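Local structure of separin (Saccharomyces cerevisiae, 5U1T) at residues Met673-Ala678 with Leu684-Ser689. The protein is a caspase-like cysteine protease that cleaves the SCC1 subunit of cohesin at the onset of anaphase, so that chromosomes can segregate. Numbering follows the deposited sequence.
Sequences MNLSTA and LLHASS
In the helical region of separase, the loop that follows helix 659-672 folds back against the next helix, 680-689, and Met673 and Leu675 of the loop close on the imidazole of His686. The ring is carried out from the helix with CG anti to the backbone N (chi1 179°), which turns its CD2 corner toward the two loop side chains. Met673 makes a sulfur-aromatic contact: SD lies 4.0 Å from the centroid of the His686 ring, in an oblique position 43° off the ring normal, and comes to 3.4 Å from CD2 of His686. The methionine chain bends at chi2 and chi3, and its terminal CE continues past the ring to rest 3.6 Å from CB of His686, the two side chains running in opposite directions. Leu675 meets the same carbon from the edge, its CD2 3.7 Å from CD2 of His686 and close to the ring plane. Leu675 also packs on Leu711 and Met714 of helix 700-714. With the imidazole cut back to an alanine, SD of Met673 and CD2 of Leu675 would probably lose their shared partner, and a gap is likely to open between loop and helix. Further along, Ser689 OG donates to His686 O (2.7 Å), tilted 30° from the carbonyl plane, tying a side chain back to the helix backbone. Lys715 NZ hydrogen-bonds to the carbonyl oxygens of both Leu675 and Ala678, gripping the loop backbone at two points. The arrangement is typical of a short loop joining consecutive helices in an alpha-helical array.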
loop_
_atom_site.group_PDB
_atom_site.type_symbol
_atom_site.label_atom_id
_atom_site.label_comp_id
_atom_site.label_asym_id
_atom_site.label_seq_id
_atom_site.Cartn_x
_atom_site.Cartn_y
_atom_site.Cartn_z
ATOM N N MET A 673 -20.510 -12.887 -6.643
ATOM C CA MET A 673 -20.667 -12.248 -5.331
ATOM C C MET A 673 -21.377 -10.909 -5.403
ATOM O O MET A 673 -20.972 -10.035 -6.170
ATOM C CB MET A 673 -19.305 -12.056 -4.669
ATOM C CG MET A 673 -19.314 -11.140 -3.428
ATOM S SD MET A 673 -18.687 -9.473 -3.788
ATOM C CE MET A 673 -17.923 -9.069 -2.213
ATOM N N ASN A 674 -22.421 -10.746 -4.588
ATOM C CA ASN A 674 -23.176 -9.502 -4.578
ATOM C C ASN A 674 -22.612 -8.570 -3.511
ATOM O O ASN A 674 -22.129 -9.020 -2.478
ATOM C CB ASN A 674 -24.684 -9.765 -4.394
ATOM C CG ASN A 674 -25.117 -9.834 -2.938
ATOM O OD1 ASN A 674 -24.386 -10.321 -2.077
ATOM N ND2 ASN A 674 -26.332 -9.362 -2.662
ATOM N N LEU A 675 -22.627 -7.272 -3.806
ATOM C CA LEU A 675 -22.009 -6.264 -2.951
ATOM C C LEU A 675 -23.002 -5.702 -1.955
ATOM O O LEU A 675 -22.636 -5.353 -0.834
ATOM C CB LEU A 675 -21.435 -5.125 -3.786
ATOM C CG LEU A 675 -20.207 -5.389 -4.650
ATOM C CD1 LEU A 675 -19.971 -4.192 -5.543
ATOM C CD2 LEU A 675 -18.979 -5.665 -3.804
ATOM N N SER A 676 -24.262 -5.619 -2.364
ATOM C CA SER A 676 -25.271 -5.019 -1.512
ATOM C C SER A 676 -25.365 -5.725 -0.174
ATOM O O SER A 676 -25.772 -5.119 0.814
ATOM C CB SER A 676 -26.635 -5.031 -2.195
ATOM O OG SER A 676 -26.605 -4.269 -3.388
ATOM N N THR A 677 -25.000 -7.005 -0.129
ATOM C CA THR A 677 -25.087 -7.741 1.131
ATOM C C THR A 677 -23.724 -8.103 1.692
ATOM O O THR A 677 -23.630 -8.527 2.846
ATOM C CB THR A 677 -25.912 -9.054 1.006
ATOM O OG1 THR A 677 -25.196 -10.008 0.205
ATOM C CG2 THR A 677 -27.299 -8.784 0.402
ATOM N N ALA A 678 -22.674 -7.955 0.888
ATOM C CA ALA A 678 -21.330 -8.252 1.373
ATOM C C ALA A 678 -20.959 -7.295 2.505
ATOM O O ALA A 678 -21.209 -6.094 2.406
ATOM C CB ALA A 678 -20.323 -8.163 0.249
ATOM N N LEU A 684 -14.410 -4.533 0.459
ATOM C CA LEU A 684 -13.118 -3.897 0.312
ATOM C C LEU A 684 -12.179 -4.867 -0.380
ATOM O O LEU A 684 -11.408 -4.490 -1.269
ATOM C CB LEU A 684 -12.560 -3.466 1.666
ATOM C CG LEU A 684 -12.991 -2.094 2.201
ATOM C CD1 LEU A 684 -12.638 -1.960 3.682
ATOM C CD2 LEU A 684 -12.365 -0.957 1.404
ATOM N N LEU A 685 -12.267 -6.128 0.012
ATOM C CA LEU A 685 -11.393 -7.142 -0.544
ATOM C C LEU A 685 -11.662 -7.377 -2.023
ATOM O O LEU A 685 -10.747 -7.416 -2.830
ATOM C CB LEU A 685 -11.550 -8.437 0.224
ATOM C CG LEU A 685 -10.359 -9.367 0.089
ATOM C CD1 LEU A 685 -9.201 -8.733 0.819
ATOM C CD2 LEU A 685 -10.714 -10.745 0.657
ATOM N N HIS A 686 -12.928 -7.532 -2.368
ATOM C CA HIS A 686 -13.326 -7.709 -3.748
ATOM C C HIS A 686 -12.876 -6.500 -4.606
ATOM O O HIS A 686 -12.262 -6.665 -5.670
ATOM C CB HIS A 686 -14.846 -7.923 -3.800
ATOM C CG HIS A 686 -15.402 -8.088 -5.183
ATOM N ND1 HIS A 686 -14.728 -8.743 -6.191
ATOM C CD2 HIS A 686 -16.584 -7.691 -5.719
ATOM C CE1 HIS A 686 -15.464 -8.733 -7.291
ATOM N NE2 HIS A 686 -16.596 -8.106 -7.030
ATOM N N ALA A 687 -13.146 -5.290 -4.123
ATOM C CA ALA A 687 -12.899 -4.080 -4.902
ATOM C C ALA A 687 -11.404 -3.831 -5.084
ATOM O O ALA A 687 -10.954 -3.438 -6.154
ATOM C CB ALA A 687 -13.565 -2.870 -4.242
ATOM N N SER A 688 -10.634 -4.069 -4.035
ATOM C CA SER A 688 -9.214 -3.808 -4.099
ATOM C C SER A 688 -8.546 -4.627 -5.208
ATOM O O SER A 688 -7.633 -4.150 -5.874
ATOM C CB SER A 688 -8.564 -4.103 -2.749
ATOM O OG SER A 688 -7.341 -3.406 -2.608
ATOM N N SER A 689 -9.016 -5.849 -5.416
ATOM C CA SER A 689 -8.378 -6.743 -6.370
ATOM C C SER A 689 -8.667 -6.351 -7.814
ATOM O O SER A 689 -7.909 -6.695 -8.722
ATOM C CB SER A 689 -8.830 -8.184 -6.138
ATOM O OG SER A 689 -10.213 -8.315 -6.391
#